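PDB 3PHS: cell wall surface anchor family protein from Streptococcus agalactiae, which serves as a minor pilin of the bacterial pilus and mediates adhesion to lung epithelial cells through an IgG-like domain. Local coordinates for residues Q48-K53 / K74-V79; L138-V143 / G192-S197. All blocks are in the same frame, centred on the assembly; numbering follows the deposited sequence.

Contact 1 (Q48-K53 / K74-V79); sequences QLYQLK and KQAQQV
The Tyr50 ring is overlapped on one face by Val79, whose CG1 sits toward the rim, 4.0 Å from the ring centroid in a CH-pi contact. This is an antiparallel beta pairing at the margin of a four-stranded sheet in this Ig-like pilin: strand 46-52 meets the start of edge strand 76-83, just where the chain leaves helix 69-75. Ala76, the first residue to drop helical geometry, puts its CB at the ring edge, in plane, 3.8 Å from Tyr50 CD2. Gln51 N donates to Gln78 O at 2.9 Å, and Gln51 O receives Gln77 N at 2.7 Å, the donor lying in the carbonyl plane. With CG anti to the backbone N (chi1 -166°) and the chain extended, the Gln51 amide runs alongside Gln78, the two amide planes 49° apart. Gln78 NE2 donates to Gln51 OE1 from beside the C=O, tilted out of its plane. Lys53, bent at chi3 and chi4, crosses the Gln77 side chain at about a right angle, and Lys53 NZ makes a weak bond to Gln77 OE1 (3.3 Å). A water joins the loop to the helix end, accepting from Lys53 N and donating to Gln75 O at 2.9 Å.

Contact 2 (L138-V143 / G192-S197); sequences LDLLKV and GHIRIS
Asp139 takes hold of two side chains of the partner strand, one with each carboxylate oxygen; its CG, anti to the backbone N (chi1 -167°), carries the carboxylate over to both. Asp139 OD1 accepts from His193 ND1 at 2.7 Å on its syn side; the oxygen lies in the imidazole plane, the donor tilted out of the carboxylate plane. Asp139 OD2 makes a salt bridge with Arg195 NE at 3.0 Å, weak as a hydrogen bond because N-H...O is bent to 124°. The Arg195 chain, extended from CG to NE, runs alongside Asp139, and its NH2 ends 3.4 Å above the centre of the His193 ring. Leu141 CB packs over the other face, so the imidazole is sandwiched and pinned at its edge, which probably fixes its rotation. On the other side of the sheet, Leu140 CD2 and Ile194 CD1 are 4.1 Å apart; Leu138 and Ile196 pair the same way. Lys142 N bonds Gly192 O, while bends at chi2 and chi4 bring Lys142 NZ to Asn238 CG, its intramolecular isopeptide partner. Strand 135-146 lies between strands 193-200 and 231-240 in this prealbumin-like domain; Leu138 and Leu140 face Leu206 of strand 202-210, and Leu140 and Ile194 touch Phe158 of strand 157-162.

In the fold
The two contacts lie on opposite sides of the chain's centre, their centres about 43 Å apart, and share no strand or helix. Both are antiparallel pairings, but of different character. Contact 1 is partly buried: strand 46-52 meets a chain that has just left helix 69-75 and turns a corner at Gln77, and glutamine amides, a lysine and a water do much of the joining, with an aromatic-aliphatic patch on the side that faces Trp64 and Leu72. Contact 2 is mostly buried and regular in register, with a continuous run of backbone bonds; its Asp-His-Arg cluster occupies one face and its aliphatic pairs the other, toward the domain core. Contact 2 alone includes an isopeptide lysine, which ties strand 135-146 covalently to strand 231-240.

Contact 1 (Q48-K53 / K74-V79)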
loop_
_atom_site.group_PDB
_atom_site.type_symbol
_atom_site.label_atom_id
_atom_site.label_comp_id
_atom_site.label_asym_id
_atom_site.label_seq_id
_atom_site.Cartn_x
_atom_site.Cartn_y
_atom_site.Cartn_z
ATOM N N GLN A 48 -6.939 14.611 -3.992
ATOM C CA GLN A 48 -6.371 15.942 -4.018
ATOM C C GLN A 48 -5.827 16.235 -5.399
ATOM O O GLN A 48 -5.224 15.368 -6.026
ATOM C CB GLN A 48 -5.282 16.082 -2.963
ATOM C CG GLN A 48 -5.871 15.937 -1.602
ATOM C CD GLN A 48 -4.881 16.068 -0.485
ATOM O OE1 GLN A 48 -5.287 16.251 0.672
ATOM N NE2 GLN A 48 -3.594 15.973 -0.793
ATOM N N LEU A 49 -6.019 17.480 -5.833
ATOM C CA LEU A 49 -5.533 17.945 -7.121
ATOM C C LEU A 49 -4.602 19.130 -6.905
ATOM O O LEU A 49 -4.998 20.117 -6.285
ATOM C CB LEU A 49 -6.718 18.296 -8.045
ATOM C CG LEU A 49 -7.389 17.206 -8.903
ATOM C CD1 LEU A 49 -6.517 16.820 -10.066
ATOM C CD2 LEU A 49 -7.804 15.943 -8.145
ATOM N N TYR A 50 -3.370 19.015 -7.409
ATOM C CA TYR A 50 -2.322 20.025 -7.239
ATOM C C TYR A 50 -2.132 20.757 -8.561
ATOM O O TYR A 50 -1.777 20.150 -9.571
ATOM C CB TYR A 50 -1.028 19.373 -6.757
ATOM C CG TYR A 50 -1.178 18.880 -5.337
ATOM C CD1 TYR A 50 -1.801 17.658 -5.062
ATOM C CD2 TYR A 50 -0.781 19.679 -4.270
ATOM C CE1 TYR A 50 -1.968 17.221 -3.744
ATOM C CE2 TYR A 50 -0.951 19.257 -2.951
ATOM C CZ TYR A 50 -1.526 18.026 -2.703
ATOM O OH TYR A 50 -1.700 17.648 -1.402
ATOM N N GLN A 51 -2.444 22.049 -8.555
ATOM C CA GLN A 51 -2.287 22.883 -9.744
ATOM C C GLN A 51 -0.796 23.167 -9.984
ATOM O O GLN A 51 -0.145 23.795 -9.149
ATOM C CB GLN A 51 -3.018 24.194 -9.494
ATOM C CG GLN A 51 -3.273 25.077 -10.683
ATOM C CD GLN A 51 -4.072 26.282 -10.199
ATOM O OE1 GLN A 51 -5.295 26.313 -10.303
ATOM N NE2 GLN A 51 -3.401 27.203 -9.564
ATOM N N LEU A 52 -0.264 22.716 -11.119
ATOM C CA LEU A 52 1.167 22.914 -11.412
ATOM C C LEU A 52 1.511 24.387 -11.620
ATOM O O LEU A 52 0.708 25.140 -12.160
ATOM C CB LEU A 52 1.608 22.108 -12.640
ATOM C CG LEU A 52 2.095 20.685 -12.385
ATOM C CD1 LEU A 52 0.987 19.822 -11.754
ATOM C CD2 LEU A 52 2.613 20.065 -13.669
ATOM N N LYS A 53 2.693 24.776 -11.146
ATOM C CA LYS A 53 3.234 26.115 -11.416
ATOM C C LYS A 53 4.118 26.118 -12.647
ATOM O O LYS A 53 4.270 27.150 -13.295
ATOM C CB LYS A 53 4.034 26.622 -10.214
ATOM C CG LYS A 53 3.194 26.870 -8.974
ATOM C CD LYS A 53 4.011 27.537 -7.855
ATOM C CE LYS A 53 3.704 29.027 -7.724
ATOM N NZ LYS A 53 3.752 29.794 -9.019
ATOM N N LYS A 74 4.173 22.511 -1.672
ATOM C CA LYS A 74 5.270 23.449 -1.914
ATOM C C LYS A 74 5.407 23.803 -3.402
ATOM O O LYS A 74 5.610 24.964 -3.754
ATOM C CB LYS A 74 6.578 22.858 -1.368
ATOM C CG LYS A 74 7.783 23.801 -1.344
ATOM C CD LYS A 74 9.086 23.035 -1.034
ATOM C CE LYS A 74 9.027 22.266 0.299
ATOM N NZ LYS A 74 9.884 21.031 0.300
ATOM N N GLN A 75 5.284 22.809 -4.275
ATOM C CA GLN A 75 5.453 23.044 -5.713
ATOM C C GLN A 75 4.182 23.473 -6.468
ATOM O O GLN A 75 4.274 23.896 -7.621
ATOM C CB GLN A 75 6.109 21.826 -6.391
ATOM C CG GLN A 75 7.532 21.595 -5.903
ATOM C CD GLN A 75 8.343 20.638 -6.748
ATOM O OE1 GLN A 75 8.146 20.508 -7.966
ATOM N NE2 GLN A 75 9.306 19.985 -6.105
ATOM N N ALA A 76 3.011 23.341 -5.841
ATOM C CA ALA A 76 1.729 23.676 -6.473
ATOM C C ALA A 76 1.353 25.162 -6.328
ATOM O O ALA A 76 1.870 25.841 -5.443
ATOM C CB ALA A 76 0.605 22.785 -5.912
ATOM N N GLN A 77 0.455 25.637 -7.201
ATOM C CA GLN A 77 -0.079 27.023 -7.182
ATOM C C GLN A 77 -1.347 27.174 -6.341
ATOM O O GLN A 77 -1.475 28.162 -5.620
ATOM C CB GLN A 77 -0.344 27.535 -8.608
ATOM C CG GLN A 77 -0.975 28.942 -8.710
ATOM C CD GLN A 77 0.005 30.034 -9.148
ATOM O OE1 GLN A 77 0.642 29.939 -10.220
ATOM N NE2 GLN A 77 0.118 31.091 -8.330
ATOM N N GLN A 78 -2.301 26.250 -6.521
ATOM C CA GLN A 78 -3.544 26.105 -5.759
ATOM C C GLN A 78 -3.682 24.578 -5.521
ATOM O O GLN A 78 -3.147 23.777 -6.295
ATOM C CB GLN A 78 -4.782 26.583 -6.544
ATOM C CG GLN A 78 -5.097 28.098 -6.506
ATOM C CD GLN A 78 -6.476 28.436 -7.077
ATOM O OE1 GLN A 78 -7.350 28.905 -6.357
ATOM N NE2 GLN A 78 -6.671 28.197 -8.366
ATOM N N VAL A 79 -4.367 24.196 -4.450
ATOM C CA VAL A 79 -4.634 22.792 -4.131
ATOM C C VAL A 79 -6.147 22.646 -3.919
ATOM O O VAL A 79 -6.784 23.511 -3.305
ATOM C CB VAL A 79 -3.865 22.342 -2.855
ATOM C CG1 VAL A 79 -4.153 20.870 -2.505
ATOM C CG2 VAL A 79 -2.354 22.581 -3.006
HETATM O O HOH W 1 5.029 23.207 -10.305
#

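Contact 2 (L138-V143 / G192-S197)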
loop_
_atom_site.group_PDB
_atom_site.type_symbol
_atom_site.label_atom_id
_atom_site.label_comp_id
_atom_site.label_asym_id
_atom_site.label_seq_id
_atom_site.Cartn_x
_atom_site.Cartn_y
_atom_site.Cartn_z
ATOM N N LEU A 138 -0.904 -13.940 2.887
ATOM C CA LEU A 138 0.444 -14.279 3.310
ATOM C C LEU A 138 0.330 -15.451 4.264
ATOM O O LEU A 138 -0.525 -15.438 5.147
ATOM C CB LEU A 138 1.049 -13.099 4.064
ATOM C CG LEU A 138 2.314 -13.323 4.890
ATOM C CD1 LEU A 138 3.459 -13.744 3.948
ATOM C CD2 LEU A 138 2.655 -12.036 5.648
ATOM N N ASP A 139 1.186 -16.462 4.096
ATOM C CA ASP A 139 1.335 -17.486 5.123
ATOM C C ASP A 139 2.807 -17.609 5.521
ATOM O O ASP A 139 3.617 -18.175 4.782
ATOM C CB ASP A 139 0.787 -18.839 4.672
ATOM C CG ASP A 139 0.650 -19.824 5.823
ATOM O OD1 ASP A 139 1.258 -19.600 6.899
ATOM O OD2 ASP A 139 -0.067 -20.826 5.659
ATOM N N LEU A 140 3.124 -17.061 6.685
ATOM C CA LEU A 140 4.469 -17.089 7.227
ATOM C C LEU A 140 4.621 -18.275 8.163
ATOM O O LEU A 140 3.813 -18.460 9.075
ATOM C CB LEU A 140 4.781 -15.794 7.972
ATOM C CG LEU A 140 6.051 -15.692 8.835
ATOM C CD1 LEU A 140 7.313 -15.950 8.010
ATOM C CD2 LEU A 140 6.116 -14.324 9.528
ATOM N N LEU A 141 5.667 -19.059 7.918
ATOM C CA LEU A 141 6.104 -20.067 8.861
ATOM C C LEU A 141 7.421 -19.588 9.467
ATOM O O LEU A 141 8.370 -19.278 8.743
ATOM C CB LEU A 141 6.288 -21.420 8.157
ATOM C CG LEU A 141 7.064 -22.482 8.962
ATOM C CD1 LEU A 141 6.325 -22.879 10.241
ATOM C CD2 LEU A 141 7.418 -23.704 8.122
ATOM N N LYS A 142 7.460 -19.531 10.791
ATOM C CA LYS A 142 8.657 -19.160 11.511
ATOM C C LYS A 142 9.246 -20.418 12.131
ATOM O O LYS A 142 8.543 -21.133 12.843
ATOM C CB LYS A 142 8.331 -18.177 12.624
ATOM C CG LYS A 142 9.576 -17.622 13.382
ATOM C CD LYS A 142 10.492 -16.787 12.452
ATOM C CE LYS A 142 11.642 -16.142 13.230
ATOM N NZ LYS A 142 12.675 -17.152 13.658
ATOM N N VAL A 143 10.527 -20.666 11.884
ATOM C CA VAL A 143 11.192 -21.814 12.499
ATOM C C VAL A 143 12.380 -21.402 13.384
ATOM O O VAL A 143 12.990 -20.337 13.197
ATOM C CB VAL A 143 11.635 -22.852 11.442
ATOM C CG1 VAL A 143 10.410 -23.480 10.744
ATOM C CG2 VAL A 143 12.608 -22.225 10.441
ATOM N N GLY A 192 3.790 -22.090 14.594
ATOM C CA GLY A 192 4.806 -21.235 13.978
ATOM C C GLY A 192 4.290 -20.305 12.890
ATOM O O GLY A 192 5.081 -19.639 12.224
ATOM N N HIS A 193 2.966 -20.230 12.727
ATOM C CA HIS A 193 2.363 -19.496 11.598
ATOM C C HIS A 193 1.765 -18.128 11.956
ATOM O O HIS A 193 1.239 -17.926 13.052
ATOM C CB HIS A 193 1.294 -20.355 10.896
ATOM C CG HIS A 193 1.855 -21.474 10.074
ATOM N ND1 HIS A 193 2.010 -21.391 8.708
ATOM C CD2 HIS A 193 2.303 -22.702 10.427
ATOM C CE1 HIS A 193 2.535 -22.517 8.251
ATOM N NE2 HIS A 193 2.712 -23.333 9.275
ATOM N N ILE A 194 1.906 -17.194 11.017
ATOM C CA ILE A 194 1.110 -15.974 10.947
ATOM C C ILE A 194 0.454 -16.066 9.567
ATOM O O ILE A 194 1.156 -16.152 8.551
ATOM C CB ILE A 194 1.987 -14.698 11.056
ATOM C CG1 ILE A 194 2.548 -14.561 12.471
ATOM C CG2 ILE A 194 1.181 -13.428 10.659
ATOM C CD1 ILE A 194 3.588 -13.471 12.631
ATOM N N ARG A 195 -0.879 -16.071 9.525
ATOM C CA ARG A 195 -1.608 -16.033 8.247
ATOM C C ARG A 195 -2.439 -14.762 8.176
ATOM O O ARG A 195 -3.146 -14.423 9.130
ATOM C CB ARG A 195 -2.519 -17.245 8.069
ATOM C CG ARG A 195 -1.787 -18.577 8.004
ATOM C CD ARG A 195 -2.761 -19.746 7.931
ATOM N NE ARG A 195 -2.064 -21.041 7.870
ATOM C CZ ARG A 195 -1.672 -21.739 8.935
ATOM N NH1 ARG A 195 -1.895 -21.274 10.162
ATOM N NH2 ARG A 195 -1.055 -22.907 8.772
ATOM N N ILE A 196 -2.324 -14.040 7.068
ATOM C CA ILE A 196 -3.038 -12.763 6.917
ATOM C C ILE A 196 -3.674 -12.782 5.525
ATOM O O ILE A 196 -2.972 -12.887 4.548
ATOM C CB ILE A 196 -2.095 -11.531 7.041
ATOM C CG1 ILE A 196 -1.312 -11.524 8.377
ATOM C CG2 ILE A 196 -2.900 -10.221 6.923
ATOM C CD1 ILE A 196 -0.108 -10.558 8.384
ATOM N N SER A 197 -4.998 -12.694 5.438
ATOM C CA SER A 197 -5.625 -12.599 4.114
ATOM C C SER A 197 -6.135 -11.164 3.935
ATOM O O SER A 197 -5.996 -10.342 4.830
ATOM C CB SER A 197 -6.738 -13.630 3.953
ATOM O OG SER A 197 -7.711 -13.439 4.953
#